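Local coordinates for glyoxalase family protein (Bacillus cereus, PDB 1ZSW) that binds a zinc ion and belongs to the glyoxalase/bleomycin resistance/dioxygenase superfamily, its reaction being unknown, at residues 29-33 against 80-84; 26-30 against 248-252. All coordinates share one frame; numbering follows the deposited sequence.

Interaction 1 (29-33 against 80-84); sequences KGHHH and PGTEL. With ZN (zinc ion), chain B.
The zinc site of this glyoxalase-family protein draws one ligand, His33, from the start of strand 31-38, and here that strand meets the turn leading into strand 83-88. Across the contact the backbone tie is Gly81 N to His32 O, 2.8 Å long with an N-H...O angle of 172°. Two CA-H...O contacts flank it, Gly81 CA to His31 O and His33 CA to Glu83 O, each 3.2 Å. His32 and His33 both face Ala248 on the neighbouring strand 244-251, the pattern of a classic beta bulge. Within the bulge the imidazoles are coupled: His33 ND1 donates to His32 ND1 at 2.8 Å, with the acceptor in the plane of the His33 ring, though His33 ND1 stands somewhat out of the His32 plane. His32 NE2 hydrogen-bonds to Thr297 O, so both nitrogens of this second-shell ring are engaged and its rotation is fixed. With its ND1 proton spent on His32, His33 turns NE2 to the zinc, 2.1 Å away, with His246 and Glu294 as further protein ligands; CG sits between backbone N and carbonyl carbon (chi1 64°), which carries the ring away from segment 80-84 and toward the metal. Over one face of the His32 ring, toward its rim, lies Pro80 CB, 4.0 Å above the plane. The Glu83 carboxylate comes in from the 80-84 side; in the conformer given, OE1 lies 3.4 Å from His33 CB, buried without a partner in the model, and the carboxylate plane is nearly parallel to the His33 ring but steep to that of His32.

Interaction 2 (26-30 against 248-252); sequences YEIKG and AIRVK
Gly30 O accepts a hydrogen bond from Arg250 N, 2.9 Å long with an N-H...O angle of 156°. Segment 26-30 is the irregular lead-in to strand 31-38 and segment 248-252 the end of strand 244-251, so the bond extends the pairing of two strands that are neighbours in the mixed sheet bearing the zinc site and come from the two glyoxalase-superfamily sequence regions. One residue earlier the backbones are too far apart for a direct bond, and a water fills in: it accepts from Lys29 N and donates to Arg250 O. On one flank Ile28 reaches the strand through both branches: CD1 lies 3.8 Å from Val251 CG1, the two side chains running side by side, while CG2 meets Ile249 CB at 4.1 Å, the chains crossing at about a right angle. On the other, Arg250 bends at chi3 (57°), bringing its guanidinium round beneath Lys29, whose CB sits 3.6 Å above the plane and over its centre. Arg250 NE is held by a salt bridge to Asp298 of strand 292-300, which probably offsets the repulsion between Arg250 and the Lys29 ammonium, whose NZ is 4.9 Å from Arg250 NH2. Lys29 NZ and Arg250 NH2 both donate to a second water, which lies in the guanidinium plane at its edge, 2.9 Å from NH2.

In the fold
Strand 31-38 lies between strands 83-88 and 244-251, so interactions 1 and 2 bind its beginning to both neighbours, their centres 9 Å apart. They share Lys29 and Gly30, and meet directly where His32 N lies 2.7 Å from Ala248 O and His33 O lies 2.9 Å from Ala248 N, both probable hydrogen bonds. The Arg250 chain lies against segment 29-33, CD 3.1 Å from His31 O and CG 3.5 Å from His32 CA. The metal belongs to interaction 1 through His33; in interaction 2 the Ile249 side chain is about 10 Å from the zinc ion. Strand 244-251 nevertheless supplies His246, so the pairing joins the strands carrying two of the zinc ligands.

Interaction 1 (29-33 against 80-84)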
loop_
_atom_site.group_PDB
_atom_site.type_symbol
_atom_site.label_atom_id
_atom_site.label_comp_id
_atom_site.label_asym_id
_atom_site.label_seq_id
_atom_site.Cartn_x
_atom_site.Cartn_y
_atom_site.Cartn_z
ATOM N N LYS A 29 11.614 4.924 4.948
ATOM C CA LYS A 29 11.335 5.979 3.969
ATOM C C LYS A 29 9.875 6.218 3.661
ATOM O O LYS A 29 9.523 7.304 3.219
ATOM C CB LYS A 29 12.116 5.763 2.687
ATOM C CG LYS A 29 13.626 6.022 2.907
ATOM C CD LYS A 29 14.329 6.384 1.618
ATOM C CE LYS A 29 14.346 7.886 1.438
ATOM N NZ LYS A 29 15.172 8.321 0.269
ATOM N N GLY A 30 9.039 5.208 3.858
ATOM C CA GLY A 30 7.635 5.340 3.450
ATOM C C GLY A 30 6.979 3.980 3.250
ATOM O O GLY A 30 7.588 2.923 3.475
ATOM N N HIS A 31 5.731 4.033 2.831
ATOM C CA HIS A 31 5.024 2.814 2.424
ATOM C C HIS A 31 5.688 2.197 1.202
ATOM O O HIS A 31 6.171 2.902 0.294
ATOM C CB HIS A 31 3.549 3.059 2.080
ATOM C CG HIS A 31 2.819 3.918 3.075
ATOM N ND1 HIS A 31 2.847 3.650 4.426
ATOM C CD2 HIS A 31 2.013 5.010 2.914
ATOM C CE1 HIS A 31 2.097 4.545 5.063
ATOM N NE2 HIS A 31 1.590 5.385 4.172
ATOM N N HIS A 32 5.601 0.862 1.139
ATOM C CA HIS A 32 6.124 0.087 -0.009
ATOM C C HIS A 32 5.002 -0.282 -0.974
ATOM O O HIS A 32 5.058 0.030 -2.161
ATOM C CB HIS A 32 6.859 -1.159 0.510
ATOM C CG HIS A 32 7.619 -1.913 -0.538
ATOM N ND1 HIS A 32 7.005 -2.719 -1.473
ATOM C CD2 HIS A 32 8.955 -2.005 -0.766
ATOM C CE1 HIS A 32 7.930 -3.293 -2.233
ATOM N NE2 HIS A 32 9.123 -2.850 -1.843
ATOM N N HIS A 33 3.971 -0.938 -0.450
ATOM C CA HIS A 33 2.791 -1.264 -1.243
ATOM C C HIS A 33 1.681 -1.590 -0.311
ATOM O O HIS A 33 1.896 -1.671 0.914
ATOM C CB HIS A 33 3.031 -2.469 -2.198
ATOM C CG HIS A 33 3.325 -3.772 -1.511
ATOM N ND1 HIS A 33 4.612 -4.158 -1.179
ATOM C CD2 HIS A 33 2.521 -4.818 -1.175
ATOM C CE1 HIS A 33 4.580 -5.361 -0.623
ATOM N NE2 HIS A 33 3.325 -5.789 -0.618
ATOM N N PRO A 80 8.438 1.307 -5.420
ATOM C CA PRO A 80 7.993 1.288 -4.029
ATOM C C PRO A 80 7.279 2.583 -3.676
ATOM O O PRO A 80 7.764 3.701 -3.985
ATOM C CB PRO A 80 9.294 1.185 -3.246
ATOM C CG PRO A 80 10.134 0.260 -4.155
ATOM C CD PRO A 80 9.844 0.831 -5.540
ATOM N N GLY A 81 6.145 2.432 -3.005
ATOM C CA GLY A 81 5.372 3.639 -2.692
ATOM C C GLY A 81 4.193 3.879 -3.634
ATOM O O GLY A 81 3.298 4.684 -3.318
ATOM N N THR A 82 4.158 3.199 -4.777
ATOM C CA THR A 82 3.122 3.465 -5.758
ATOM C C THR A 82 2.209 2.265 -5.980
ATOM O O THR A 82 1.178 2.386 -6.647
ATOM C CB THR A 82 3.710 3.906 -7.158
ATOM O OG1 THR A 82 4.283 2.769 -7.832
ATOM C CG2 THR A 82 4.711 5.022 -7.004
ATOM N N GLU A 83 2.577 1.121 -5.382
ATOM C CA GLU A 83 2.017 -0.159 -5.736
ATOM C C GLU A 83 0.752 -0.476 -4.944
ATOM O O GLU A 83 0.823 -0.582 -3.707
ATOM C CB GLU A 83 3.044 -1.256 -5.383
ATOM C CG GLU A 83 4.431 -1.056 -6.013
ATOM C CD GLU A 83 5.481 -2.005 -5.441
ATOM O OE1 GLU A 83 5.097 -3.031 -4.828
ATOM O OE2 GLU A 83 6.687 -1.705 -5.581
ATOM N N LEU A 84 -0.370 -0.658 -5.659
ATOM C CA LEU A 84 -1.601 -1.237 -5.099
ATOM C C LEU A 84 -1.749 -2.592 -5.754
ATOM O O LEU A 84 -1.737 -2.696 -6.975
ATOM C CB LEU A 84 -2.839 -0.386 -5.417
ATOM C CG LEU A 84 -2.902 1.121 -5.160
ATOM C CD1 LEU A 84 -4.357 1.571 -4.870
ATOM C CD2 LEU A 84 -1.954 1.674 -4.117
HETATM ZN ZN ZN B . 2.757 -7.651 0.229
#

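Interaction 2 (26-30 against 248-252)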
loop_
_atom_site.group_PDB
_atom_site.type_symbol
_atom_site.label_atom_id
_atom_site.label_comp_id
_atom_site.label_asym_id
_atom_site.label_seq_id
_atom_site.Cartn_x
_atom_site.Cartn_y
_atom_site.Cartn_z
ATOM N N TYR A 26 17.555 2.650 11.933
ATOM C CA TYR A 26 17.399 3.047 10.536
ATOM C C TYR A 26 16.104 3.783 10.341
ATOM O O TYR A 26 15.138 3.564 11.095
ATOM C CB TYR A 26 17.363 1.831 9.598
ATOM C CG TYR A 26 18.572 0.938 9.646
ATOM C CD1 TYR A 26 18.528 -0.272 10.312
ATOM C CD2 TYR A 26 19.755 1.316 9.011
ATOM C CE1 TYR A 26 19.668 -1.125 10.371
ATOM C CE2 TYR A 26 20.890 0.493 9.053
ATOM C CZ TYR A 26 20.824 -0.729 9.728
ATOM O OH TYR A 26 21.928 -1.550 9.765
ATOM N N GLU A 27 16.075 4.666 9.342
ATOM C CA GLU A 27 14.845 5.373 8.969
ATOM C C GLU A 27 13.984 4.424 8.155
ATOM O O GLU A 27 14.479 3.445 7.584
ATOM C CB GLU A 27 15.143 6.629 8.129
ATOM C CG GLU A 27 15.510 6.358 6.663
ATOM C CD GLU A 27 15.961 7.601 5.872
ATOM O OE1 GLU A 27 15.730 8.747 6.327
ATOM O OE2 GLU A 27 16.550 7.423 4.792
ATOM N N ILE A 28 12.696 4.713 8.106
ATOM C CA ILE A 28 11.768 4.034 7.205
ATOM C C ILE A 28 11.296 5.090 6.225
ATOM O O ILE A 28 10.619 6.039 6.616
ATOM C CB ILE A 28 10.543 3.440 7.976
ATOM C CG1 ILE A 28 10.924 2.306 8.940
ATOM C CG2 ILE A 28 9.445 2.967 7.013
ATOM C CD1 ILE A 28 11.353 0.996 8.291
ATOM N N LYS A 29 11.614 4.924 4.948
ATOM C CA LYS A 29 11.335 5.979 3.969
ATOM C C LYS A 29 9.875 6.218 3.661
ATOM O O LYS A 29 9.523 7.304 3.219
ATOM C CB LYS A 29 12.116 5.763 2.687
ATOM C CG LYS A 29 13.626 6.022 2.907
ATOM C CD LYS A 29 14.329 6.384 1.618
ATOM C CE LYS A 29 14.346 7.886 1.438
ATOM N NZ LYS A 29 15.172 8.321 0.269
ATOM N N GLY A 30 9.039 5.208 3.858
ATOM C CA GLY A 30 7.635 5.340 3.450
ATOM C C GLY A 30 6.979 3.980 3.250
ATOM O O GLY A 30 7.588 2.923 3.475
ATOM N N ALA A 248 2.551 -2.797 3.467
ATOM C CA ALA A 248 4.018 -3.006 3.477
ATOM C C ALA A 248 4.739 -1.689 3.570
ATOM O O ALA A 248 4.336 -0.726 2.907
ATOM C CB ALA A 248 4.482 -3.749 2.221
ATOM N N ILE A 249 5.798 -1.672 4.384
ATOM C CA ILE A 249 6.663 -0.489 4.540
ATOM C C ILE A 249 8.046 -0.791 3.995
ATOM O O ILE A 249 8.437 -1.937 3.958
ATOM C CB ILE A 249 6.737 0.005 6.002
ATOM C CG1 ILE A 249 7.408 -1.026 6.914
ATOM C CG2 ILE A 249 5.283 0.312 6.511
ATOM C CD1 ILE A 249 7.459 -0.679 8.463
ATOM N N ARG A 250 8.764 0.266 3.610
ATOM C CA ARG A 250 10.022 0.142 2.880
ATOM C C ARG A 250 11.227 0.033 3.772
ATOM O O ARG A 250 11.383 0.826 4.715
ATOM C CB ARG A 250 10.267 1.388 1.994
ATOM C CG ARG A 250 9.214 1.538 0.898
ATOM C CD ARG A 250 9.315 2.923 0.270
ATOM N NE ARG A 250 10.673 3.173 -0.260
ATOM C CZ ARG A 250 11.140 4.367 -0.621
ATOM N NH1 ARG A 250 10.374 5.462 -0.547
ATOM N NH2 ARG A 250 12.384 4.456 -1.051
ATOM N N VAL A 251 12.120 -0.900 3.412
ATOM C CA VAL A 251 13.495 -0.848 3.954
ATOM C C VAL A 251 14.495 -0.885 2.797
ATOM O O VAL A 251 14.158 -1.279 1.708
ATOM C CB VAL A 251 13.744 -1.934 5.006
ATOM C CG1 VAL A 251 12.677 -1.823 6.104
ATOM C CG2 VAL A 251 13.774 -3.311 4.343
ATOM N N LYS A 252 15.718 -0.411 3.039
ATOM C CA LYS A 252 16.690 -0.218 1.971
ATOM C C LYS A 252 17.232 -1.503 1.379
ATOM O O LYS A 252 17.457 -1.580 0.184
ATOM C CB LYS A 252 17.849 0.645 2.483
ATOM C CG LYS A 252 18.791 1.074 1.398
ATOM C CD LYS A 252 19.942 1.798 2.054
ATOM C CE LYS A 252 20.706 2.592 1.033
ATOM N NZ LYS A 252 21.790 3.303 1.744
HETATM O O HOH W 1 13.240 2.681 4.086
HETATM O O HOH W 2 13.871 6.874 -1.649
#